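Local coordinates for SAM-dependent methyltransferase (Exiguobacterium sibiricum 255-15, PDB 3D2L), which probably transfers a methyl group from S-adenosylmethionine to a substrate that is not known, at residues 105-116 with 196-206. Residues are numbered along the deposited sequence; the frame is centred on the assembly and turned at random. Where two conformers were deposited one is given.
Sequences DSLNYLQTEADV and HHQRTYPPEQY
The side chain of Q198 lies across one face of the Y109 ring, its CG 3.9 Å from the ring centroid in a CH-pi contact and its NE2 above the plane, offset toward the rim, with ring and amide planes 36° apart. From there NE2 donates to D105 OD2, 2.8 Å away, in a nearly straight bond that lies in the amide plane and uses the anti lone pair of the oxygen. The other carboxylate oxygen, OD1, pairs with R235, while Q198 OE1 accepts from H176 and H138, so both ends of the amide are occupied and its rotation is fixed. Replacing Q198 by alanine removes the amide, which would probably leave D105 OD2 without this donor, H176 and H138 without their acceptor, and a gap over the Y109 face. Alongside, N108 illustrates how a polar side chain can extend strand-like pairing to a loop: its backbone O accepts from R199 N at 2.8 Å, while its side-chain ND2 donates to R199 O at 2.7 Å from above the carbonyl plane. In this Rossmann-like methyltransferase fold, the loop joining strand 97-102 to helix 113-126 thus meets the end of strand 189-199, the edge of a separate antiparallel sheet. R199, CG anti to its own N (chi1 180°) and extended to NE, sends NH1 to Q111 O at 3.2 Å, roughly within the guanidinium plane. Y201 OH sits over the centre of one guanidinium face; E113 OE2 adds a long salt bridge to R199 NH2 at 3.9 Å, through charge alone. Deeper in, L107 CD2 packs against Y206 CE1 at 3.7 Å, and V116 CG1 touches the same ring carbon.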
loop_
_atom_site.group_PDB
_atom_site.type_symbol
_atom_site.label_atom_id
_atom_site.label_comp_id
_atom_site.label_asym_id
_atom_site.label_seq_id
_atom_site.Cartn_x
_atom_site.Cartn_y
_atom_site.Cartn_z
ATOM N N ASP A 105 0.822 -0.920 -3.674
ATOM C CA ASP A 105 0.993 0.373 -4.345
ATOM C C ASP A 105 0.636 1.608 -3.514
ATOM O O ASP A 105 0.431 2.716 -4.051
ATOM C CB ASP A 105 0.365 0.415 -5.766
ATOM C CG ASP A 105 -1.127 0.069 -5.796
ATOM O OD1 ASP A 105 -1.437 -1.127 -5.871
ATOM O OD2 ASP A 105 -1.980 0.981 -5.793
ATOM N N SER A 106 0.630 1.449 -2.189
ATOM C CA SER A 106 0.385 2.564 -1.293
ATOM C C SER A 106 1.439 3.665 -1.463
ATOM O O SER A 106 1.146 4.868 -1.316
ATOM C CB SER A 106 0.417 2.076 0.139
ATOM O OG SER A 106 0.018 3.125 0.977
ATOM N N LEU A 107 2.673 3.261 -1.765
ATOM C CA LEU A 107 3.753 4.239 -1.946
ATOM C C LEU A 107 3.467 5.118 -3.117
ATOM O O LEU A 107 3.893 6.286 -3.155
ATOM C CB LEU A 107 5.124 3.533 -2.110
ATOM C CG LEU A 107 6.320 4.493 -2.002
ATOM C CD1 LEU A 107 6.664 4.919 -0.594
ATOM C CD2 LEU A 107 7.504 3.803 -2.680
ATOM N N ASN A 108 2.737 4.586 -4.105
ATOM C CA ASN A 108 2.402 5.374 -5.293
ATOM C C ASN A 108 1.452 6.569 -5.107
ATOM O O ASN A 108 1.313 7.385 -6.016
ATOM C CB ASN A 108 1.928 4.478 -6.461
ATOM C CG ASN A 108 3.016 3.608 -7.022
ATOM O OD1 ASN A 108 2.911 2.382 -6.963
ATOM N ND2 ASN A 108 4.105 4.209 -7.461
ATOM N N TYR A 109 0.831 6.701 -3.942
ATOM C CA TYR A 109 -0.023 7.831 -3.651
ATOM C C TYR A 109 0.789 9.091 -3.381
ATOM O O TYR A 109 0.254 10.166 -3.449
ATOM C CB TYR A 109 -0.978 7.534 -2.501
ATOM C CG TYR A 109 -2.058 6.551 -2.922
ATOM C CD1 TYR A 109 -3.148 6.944 -3.690
ATOM C CD2 TYR A 109 -2.008 5.249 -2.479
ATOM C CE1 TYR A 109 -4.143 5.982 -4.074
ATOM C CE2 TYR A 109 -2.950 4.315 -2.844
ATOM C CZ TYR A 109 -4.011 4.681 -3.635
ATOM O OH TYR A 109 -4.904 3.694 -3.962
ATOM N N LEU A 110 2.095 8.945 -3.136
ATOM C CA LEU A 110 2.957 10.093 -2.946
ATOM C C LEU A 110 2.958 10.882 -4.210
ATOM O O LEU A 110 2.911 10.305 -5.282
ATOM C CB LEU A 110 4.374 9.681 -2.569
ATOM C CG LEU A 110 4.412 8.952 -1.206
ATOM C CD1 LEU A 110 5.834 8.466 -0.854
ATOM C CD2 LEU A 110 3.847 9.872 -0.143
ATOM N N GLN A 111 3.076 12.200 -4.093
ATOM C CA GLN A 111 2.947 13.045 -5.267
ATOM C C GLN A 111 4.222 13.597 -5.854
ATOM O O GLN A 111 4.249 13.906 -7.039
ATOM C CB GLN A 111 1.978 14.191 -4.940
ATOM C CG GLN A 111 0.577 13.645 -4.599
ATOM C CD GLN A 111 -0.504 14.715 -4.571
ATOM O OE1 GLN A 111 -0.221 15.928 -4.677
ATOM N NE2 GLN A 111 -1.753 14.274 -4.400
ATOM N N THR A 112 5.273 13.721 -5.045
ATOM C CA THR A 112 6.510 14.325 -5.530
ATOM C C THR A 112 7.686 13.415 -5.246
ATOM O O THR A 112 7.578 12.431 -4.528
ATOM C CB THR A 112 6.770 15.695 -4.855
ATOM O OG1 THR A 112 6.847 15.529 -3.435
ATOM C CG2 THR A 112 5.650 16.673 -5.151
ATOM N N GLU A 113 8.797 13.743 -5.872
ATOM C CA GLU A 113 10.051 13.058 -5.636
ATOM C C GLU A 113 10.468 13.285 -4.183
ATOM O O GLU A 113 10.870 12.345 -3.495
ATOM C CB GLU A 113 11.090 13.534 -6.640
ATOM C CG GLU A 113 10.608 13.251 -8.105
ATOM C CD GLU A 113 11.633 13.590 -9.171
ATOM O OE1 GLU A 113 12.845 13.625 -8.842
ATOM O OE2 GLU A 113 11.228 13.777 -10.345
ATOM N N ALA A 114 10.290 14.512 -3.696
ATOM C CA ALA A 114 10.620 14.857 -2.301
ATOM C C ALA A 114 9.884 14.006 -1.310
ATOM O O ALA A 114 10.466 13.565 -0.323
ATOM C CB ALA A 114 10.349 16.361 -2.032
ATOM N N ASP A 115 8.594 13.774 -1.555
ATOM C CA ASP A 115 7.770 12.934 -0.687
ATOM C C ASP A 115 8.332 11.543 -0.536
ATOM O O ASP A 115 8.269 10.947 0.563
ATOM C CB ASP A 115 6.347 12.757 -1.277
ATOM C CG ASP A 115 5.536 14.025 -1.347
ATOM O OD1 ASP A 115 5.777 15.008 -0.634
ATOM O OD2 ASP A 115 4.558 13.980 -2.123
ATOM N N VAL A 116 8.805 10.971 -1.649
ATOM C CA VAL A 116 9.397 9.645 -1.625
ATOM C C VAL A 116 10.730 9.655 -0.797
ATOM O O VAL A 116 10.961 8.784 0.018
ATOM C CB VAL A 116 9.648 9.079 -3.058
ATOM C CG1 VAL A 116 10.191 7.658 -2.950
ATOM C CG2 VAL A 116 8.304 9.081 -3.922
ATOM N N HIS A 196 -8.329 10.178 -6.687
ATOM C CA HIS A 196 -7.080 9.667 -6.149
ATOM C C HIS A 196 -6.014 9.843 -7.198
ATOM O O HIS A 196 -6.275 9.698 -8.385
ATOM C CB HIS A 196 -7.242 8.211 -5.745
ATOM C CG HIS A 196 -8.280 8.012 -4.673
ATOM N ND1 HIS A 196 -8.024 8.241 -3.338
ATOM C CD2 HIS A 196 -9.582 7.658 -4.747
ATOM C CE1 HIS A 196 -9.118 8.022 -2.634
ATOM N NE2 HIS A 196 -10.077 7.656 -3.463
ATOM N N HIS A 197 -4.809 10.146 -6.727
ATOM C CA HIS A 197 -3.677 10.404 -7.589
ATOM C C HIS A 197 -2.576 9.420 -7.286
ATOM O O HIS A 197 -2.214 9.229 -6.131
ATOM C CB HIS A 197 -3.168 11.828 -7.352
ATOM C CG HIS A 197 -4.185 12.870 -7.684
ATOM N ND1 HIS A 197 -4.385 13.323 -8.968
ATOM C CD2 HIS A 197 -5.119 13.484 -6.914
ATOM C CE1 HIS A 197 -5.378 14.196 -8.972
ATOM N NE2 HIS A 197 -5.843 14.306 -7.740
ATOM N N GLN A 198 -2.019 8.827 -8.332
ATOM C CA GLN A 198 -0.869 7.948 -8.168
ATOM C C GLN A 198 0.202 8.265 -9.181
ATOM O O GLN A 198 -0.087 8.755 -10.267
ATOM C CB GLN A 198 -1.262 6.496 -8.249
ATOM C CG GLN A 198 -1.886 5.968 -6.991
ATOM C CD GLN A 198 -2.099 4.479 -7.074
ATOM O OE1 GLN A 198 -2.571 3.966 -8.120
ATOM N NE2 GLN A 198 -1.744 3.753 -5.993
ATOM N N ARG A 199 1.448 8.023 -8.783
ATOM C CA ARG A 199 2.564 8.289 -9.621
ATOM C C ARG A 199 3.652 7.251 -9.359
ATOM O O ARG A 199 3.894 6.797 -8.220
ATOM C CB ARG A 199 3.091 9.728 -9.374
ATOM C CG ARG A 199 4.282 10.115 -10.207
ATOM C CD ARG A 199 4.688 11.524 -9.873
ATOM N NE ARG A 199 5.820 11.938 -10.685
ATOM C CZ ARG A 199 6.409 13.106 -10.563
ATOM N NH1 ARG A 199 5.956 13.997 -9.688
ATOM N NH2 ARG A 199 7.433 13.393 -11.350
ATOM N N THR A 200 4.290 6.841 -10.441
ATOM C CA THR A 200 5.364 5.907 -10.345
ATOM C C THR A 200 6.577 6.412 -11.125
ATOM O O THR A 200 6.550 7.506 -11.747
ATOM C CB THR A 200 4.903 4.457 -10.702
ATOM O OG1 THR A 200 5.761 3.522 -10.047
ATOM C CG2 THR A 200 4.873 4.218 -12.246
ATOM N N TYR A 201 7.652 5.645 -11.006
ATOM C CA TYR A 201 8.948 5.916 -11.586
ATOM C C TYR A 201 9.569 4.603 -12.075
ATOM O O TYR A 201 9.160 3.491 -11.628
ATOM C CB TYR A 201 9.878 6.540 -10.523
ATOM C CG TYR A 201 9.322 7.810 -9.920
ATOM C CD1 TYR A 201 8.523 7.771 -8.763
ATOM C CD2 TYR A 201 9.574 9.048 -10.506
ATOM C CE1 TYR A 201 7.985 8.927 -8.235
ATOM C CE2 TYR A 201 9.078 10.211 -9.950
ATOM C CZ TYR A 201 8.274 10.141 -8.821
ATOM O OH TYR A 201 7.751 11.303 -8.275
ATOM N N PRO A 202 10.521 4.701 -13.029
ATOM C CA PRO A 202 11.264 3.499 -13.394
ATOM C C PRO A 202 11.933 2.909 -12.134
ATOM O O PRO A 202 12.323 3.649 -11.245
ATOM C CB PRO A 202 12.306 4.021 -14.383
ATOM C CG PRO A 202 11.673 5.231 -14.993
ATOM C CD PRO A 202 10.897 5.858 -13.864
ATOM N N PRO A 203 12.028 1.581 -12.028
ATOM C CA PRO A 203 12.648 0.993 -10.833
ATOM C C PRO A 203 14.021 1.558 -10.460
ATOM O O PRO A 203 14.327 1.704 -9.297
ATOM C CB PRO A 203 12.754 -0.492 -11.186
ATOM C CG PRO A 203 11.687 -0.705 -12.187
ATOM C CD PRO A 203 11.518 0.557 -12.962
ATOM N N GLU A 204 14.822 1.892 -11.449
ATOM C CA GLU A 204 16.137 2.466 -11.213
ATOM C C GLU A 204 16.076 3.769 -10.405
ATOM O O GLU A 204 17.015 4.081 -9.709
ATOM C CB GLU A 204 16.815 2.776 -12.547
ATOM C CG GLU A 204 17.125 1.545 -13.393
ATOM C CD GLU A 204 15.917 0.890 -14.099
ATOM O OE1 GLU A 204 14.838 1.527 -14.286
ATOM O OE2 GLU A 204 16.085 -0.293 -14.488
ATOM N N GLN A 205 15.003 4.549 -10.562
ATOM C CA GLN A 205 14.852 5.800 -9.818
ATOM C C GLN A 205 14.626 5.490 -8.352
ATOM O O GLN A 205 15.212 6.131 -7.478
ATOM C CB GLN A 205 13.674 6.639 -10.330
ATOM C CG GLN A 205 13.487 7.914 -9.517
ATOM C CD GLN A 205 14.695 8.821 -9.571
ATOM O OE1 GLN A 205 14.801 9.635 -10.469
ATOM N NE2 GLN A 205 15.585 8.719 -8.591
ATOM N N TYR A 206 13.781 4.492 -8.084
ATOM C CA TYR A 206 13.551 4.056 -6.716
ATOM C C TYR A 206 14.814 3.479 -6.040
ATOM O O TYR A 206 15.022 3.709 -4.861
ATOM C CB TYR A 206 12.432 3.013 -6.625
ATOM C CG TYR A 206 11.003 3.582 -6.789
ATOM C CD1 TYR A 206 10.408 4.328 -5.766
ATOM C CD2 TYR A 206 10.252 3.287 -7.897
ATOM C CE1 TYR A 206 9.113 4.826 -5.893
ATOM C CE2 TYR A 206 8.954 3.736 -8.029
ATOM C CZ TYR A 206 8.383 4.512 -7.027
ATOM O OH TYR A 206 7.103 4.970 -7.166
HETATM O O HOH W 1 6.207 6.524 -5.071
HETATM O O HOH W 2 -1.945 11.529 -3.618
HETATM O O HOH W 3 6.172 10.960 -6.351
HETATM O O HOH W 4 4.646 8.524 -6.145
HETATM O O HOH W 5 8.434 15.832 -8.180
#